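PDB 3UAM: chitin binding domain from Burkholderia pseudomallei, which probably binds chitin or a related polysaccharide and may cleave it oxidatively, as members of the AA10 lytic polysaccharide monooxygenase family do. Local coordinates for residues A[159-164]-A[170-175]. Sequence-based numbering, arbitrary orientation.
Sequences NTYQPY and DKELIP
Glu172 and Tyr161 meet through the parts of their side chains nearest the backbone, and the two methyls of Leu173 pack against Asn159, Tyr161 and Tyr164, a worked example of how a short helix can be seated on the irregular chain that leads into it. Glu172 CB lies 3.4 Å from Tyr161 CB, and its CG lies 3.7 Å from Tyr161 CD1, the two side chains crossing at roughly a right angle. With chi1 at -176°, the ring of Tyr161 is swung away from its own N and runs past CB and CG of Glu172, and its hydroxyl is fixed beyond by the backbone N of Asp168. The carbonyl of Glu172 is joined to the loop through one water, which donates to Glu172 O and accepts from Tyr161 N, each at 3.1 Å. Leu173, buried, divides its methyls: CD2 rests 3.6 Å from Asn159 CB and also close to Tyr161 O, whereas CD1 reaches Tyr164 CA at 3.8 Å and sits near the plane of the Tyr161 ring, at its edge. The Asn159 amide is held by Thr126 O. Ile174 is the first residue to leave helical geometry, its N bonding back to Asp170 O at 3.0 Å. In this probable lytic polysaccharide monooxygenase domain, built around beta-sheets, the loop that follows strand 155-158 thus packs at the surface against helix 169-173, with strand 126-133 of the mixed sheet flanking both segments: Arg127 donates to the carbonyls of Asn159 and Tyr161 and touches Leu173, whose backbone bonds to Thr126.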
ATOM      1  N   ASN A 159       3.376  -9.489  11.520  1.00  7.02           N
ATOM      2  CA  ASN A 159       2.767 -10.628  12.231  1.00  7.49           C
ATOM      3  C   ASN A 159       3.814 -11.720  12.316  1.00  7.73           C
ATOM      4  O   ASN A 159       4.470 -12.008  11.339  1.00  7.74           O
ATOM      5  CB  ASN A 159       1.507 -11.148  11.512  1.00  7.45           C
ATOM      6  CG  ASN A 159       0.301 -10.257  11.728  1.00  7.51           C
ATOM      7  OD1 ASN A 159       0.240  -9.522  12.711  1.00  8.14           O
ATOM      8  ND2 ASN A 159      -0.676 -10.327  10.810  1.00  7.33           N
ATOM      9  N   THR A 160       3.977 -12.330  13.479  1.00  8.18           N
ATOM     10  CA  THR A 160       5.038 -13.310  13.680  1.00  8.50           C
ATOM     11  C   THR A 160       4.578 -14.763  13.608  1.00  8.67           C
ATOM     12  O   THR A 160       5.410 -15.667  13.577  1.00  8.95           O
ATOM     13  CB  THR A 160       5.713 -13.111  15.046  1.00  9.14           C
ATOM     14  OG1 THR A 160       4.738 -13.311  16.087  1.00  9.51           O
ATOM     15  CG2 THR A 160       6.341 -11.671  15.153  1.00  9.01           C
ATOM     16  N   TYR A 161       3.275 -15.015  13.548  1.00  8.47           N
ATOM     17  CA  TYR A 161       2.806 -16.402  13.661  1.00  8.87           C
ATOM     18  C   TYR A 161       3.193 -17.220  12.416  1.00  8.68           C
ATOM     19  O   TYR A 161       2.904 -16.811  11.283  1.00  8.12           O
ATOM     20  CB  TYR A 161       1.308 -16.486  13.889  1.00  9.00           C
ATOM     21  CG  TYR A 161       0.863 -17.916  14.101  1.00  9.60           C
ATOM     22  CD1 TYR A 161       1.002 -18.527  15.337  1.00 10.38           C
ATOM     23  CD2 TYR A 161       0.363 -18.663  13.049  1.00  9.56           C
ATOM     24  CE1 TYR A 161       0.642 -19.849  15.524  1.00 11.05           C
ATOM     25  CE2 TYR A 161      -0.005 -19.979  13.214  1.00 10.24           C
ATOM     26  CZ  TYR A 161       0.138 -20.574  14.441  1.00 10.95           C
ATOM     27  OH  TYR A 161      -0.238 -21.880  14.576  1.00 11.64           O
ATOM     28  N   GLN A 162       3.845 -18.358  12.632  1.00  9.13           N
ATOM     29  CA  GLN A 162       4.316 -19.228  11.532  1.00  9.15           C
ATOM     30  C   GLN A 162       4.246 -20.690  11.937  1.00  9.92           C
ATOM     31  O   GLN A 162       4.401 -20.990  13.107  1.00 10.48           O
ATOM     32  CB  GLN A 162       5.768 -18.902  11.176  1.00  9.07           C
ATOM     33  CG  GLN A 162       6.054 -17.488  10.711  1.00  8.44           C
ATOM     34  CD  GLN A 162       7.548 -17.187  10.577  1.00  8.59           C
ATOM     35  OE1 GLN A 162       8.280 -17.927   9.947  1.00  8.83           O
ATOM     36  NE2 GLN A 162       7.985 -16.070  11.157  1.00  8.43           N
ATOM     37  N   PRO A 163       4.039 -21.616  10.972  1.00 10.11           N
ATOM     38  CA  PRO A 163       3.764 -21.350   9.570  1.00  9.69           C
ATOM     39  C   PRO A 163       2.345 -20.816   9.371  1.00  9.51           C
ATOM     40  O   PRO A 163       1.506 -20.913  10.279  1.00  9.73           O
ATOM     41  CB  PRO A 163       3.898 -22.721   8.918  1.00 10.18           C
ATOM     42  CG  PRO A 163       3.604 -23.694  10.014  1.00 10.90           C
ATOM     43  CD  PRO A 163       4.156 -23.060  11.244  1.00 10.89           C
ATOM     44  N   TYR A 164       2.058 -20.288   8.187  1.00  9.22           N
ATOM     45  CA  TYR A 164       0.727 -19.704   7.941  1.00  9.09           C
ATOM     46  C   TYR A 164      -0.377 -20.750   7.967  1.00  9.85           C
ATOM     47  O   TYR A 164      -1.547 -20.392   8.012  1.00  9.80           O
ATOM     48  CB  TYR A 164       0.684 -18.938   6.613  1.00  8.58           C
ATOM     49  CG  TYR A 164       0.790 -19.790   5.351  1.00  8.85           C
ATOM     50  CD1 TYR A 164      -0.283 -20.542   4.880  1.00  9.28           C
ATOM     51  CD2 TYR A 164       1.968 -19.817   4.625  1.00  8.79           C
ATOM     52  CE1 TYR A 164      -0.168 -21.308   3.706  1.00  9.64           C
ATOM     53  CE2 TYR A 164       2.096 -20.570   3.483  1.00  9.09           C
ATOM     54  CZ  TYR A 164       1.039 -21.305   3.017  1.00  9.50           C
ATOM     55  OH  TYR A 164       1.225 -22.009   1.852  1.00  9.83           O
ATOM     56  N   ASP A 170      -5.668 -18.622  11.821  1.00 12.78           N
ATOM     57  CA  ASP A 170      -6.801 -17.713  11.522  1.00 12.77           C
ATOM     58  C   ASP A 170      -6.846 -16.546  12.506  1.00 12.55           C
ATOM     59  O   ASP A 170      -6.911 -15.400  12.095  1.00 12.04           O
ATOM     60  CB  ASP A 170      -8.165 -18.421  11.528  1.00 13.74           C
ATOM     61  CG  ASP A 170      -8.354 -19.336  10.340  1.00 14.19           C
ATOM     62  OD1 ASP A 170      -7.428 -19.433   9.484  1.00 13.99           O
ATOM     63  OD2 ASP A 170      -9.424 -19.978  10.275  1.00 14.86           O
ATOM     64  N   LYS A 171      -6.765 -16.855  13.793  1.00 13.03           N
ATOM     65  CA  LYS A 171      -6.743 -15.850  14.848  1.00 13.11           C
ATOM     66  C   LYS A 171      -5.487 -14.967  14.849  1.00 12.56           C
ATOM     67  O   LYS A 171      -5.574 -13.753  15.128  1.00 12.39           O
ATOM     68  CB  LYS A 171      -6.875 -16.540  16.222  1.00 13.96           C
ATOM     69  N   GLU A 172      -4.318 -15.563  14.580  1.00 12.43           N
ATOM     70  CA  GLU A 172      -3.058 -14.823  14.636  1.00 12.10           C
ATOM     71  C   GLU A 172      -2.770 -14.038  13.365  1.00 11.04           C
ATOM     72  O   GLU A 172      -2.046 -13.065  13.414  1.00 11.03           O
ATOM     73  CB  GLU A 172      -1.869 -15.759  14.927  1.00 12.80           C
ATOM     74  CG  GLU A 172      -1.969 -16.526  16.237  1.00 14.15           C
ATOM     75  CD  GLU A 172      -2.196 -15.625  17.436  1.00 15.18           C
ATOM     76  OE1 GLU A 172      -3.230 -15.752  18.135  1.00 16.46           O
ATOM     77  OE2 GLU A 172      -1.347 -14.757  17.674  1.00 15.94           O
ATOM     78  N   LEU A 173      -3.297 -14.453  12.220  1.00 10.36           N
ATOM     79  CA  LEU A 173      -2.938 -13.780  10.969  1.00  9.50           C
ATOM     80  C   LEU A 173      -4.072 -13.045  10.266  1.00  9.30           C
ATOM     81  O   LEU A 173      -3.792 -12.203   9.407  1.00  8.69           O
ATOM     82  CB  LEU A 173      -2.263 -14.750   9.981  1.00  9.21           C
ATOM     83  CG  LEU A 173      -0.998 -15.448  10.516  1.00  9.35           C
ATOM     84  CD1 LEU A 173      -0.433 -16.432   9.492  1.00  9.29           C
ATOM     85  CD2 LEU A 173       0.054 -14.436  10.932  1.00  8.87           C
ATOM     86  N   ILE A 174      -5.330 -13.351  10.575  1.00  9.49           N
ATOM     87  CA  ILE A 174      -6.425 -12.733   9.797  1.00  9.43           C
ATOM     88  C   ILE A 174      -7.102 -11.604  10.574  1.00  9.39           C
ATOM     89  O   ILE A 174      -7.649 -11.853  11.639  1.00  9.93           O
ATOM     90  CB  ILE A 174      -7.531 -13.729   9.403  1.00  9.94           C
ATOM     91  CG1 ILE A 174      -6.947 -14.970   8.690  1.00 10.01           C
ATOM     92  CG2 ILE A 174      -8.566 -13.022   8.504  1.00  9.94           C
ATOM     93  CD1 ILE A 174      -7.987 -16.069   8.494  1.00 10.66           C
ATOM     94  N   PRO A 175      -7.082 -10.374  10.038  1.00  8.88           N
ATOM     95  CA  PRO A 175      -7.851  -9.287  10.654  1.00  9.05           C
ATOM     96  C   PRO A 175      -9.307  -9.682  10.877  1.00  9.80           C
ATOM     97  O   PRO A 175      -9.904 -10.334  10.018  1.00  9.89           O
ATOM     98  CB  PRO A 175      -7.773  -8.161   9.622  1.00  8.58           C
ATOM     99  CG  PRO A 175      -6.534  -8.438   8.838  1.00  8.09           C
ATOM    100  CD  PRO A 175      -6.399  -9.938   8.806  1.00  8.31           C
TER
HETATM  101  O   HOH W   1       0.892 -13.116  14.331  1.00 12.23           O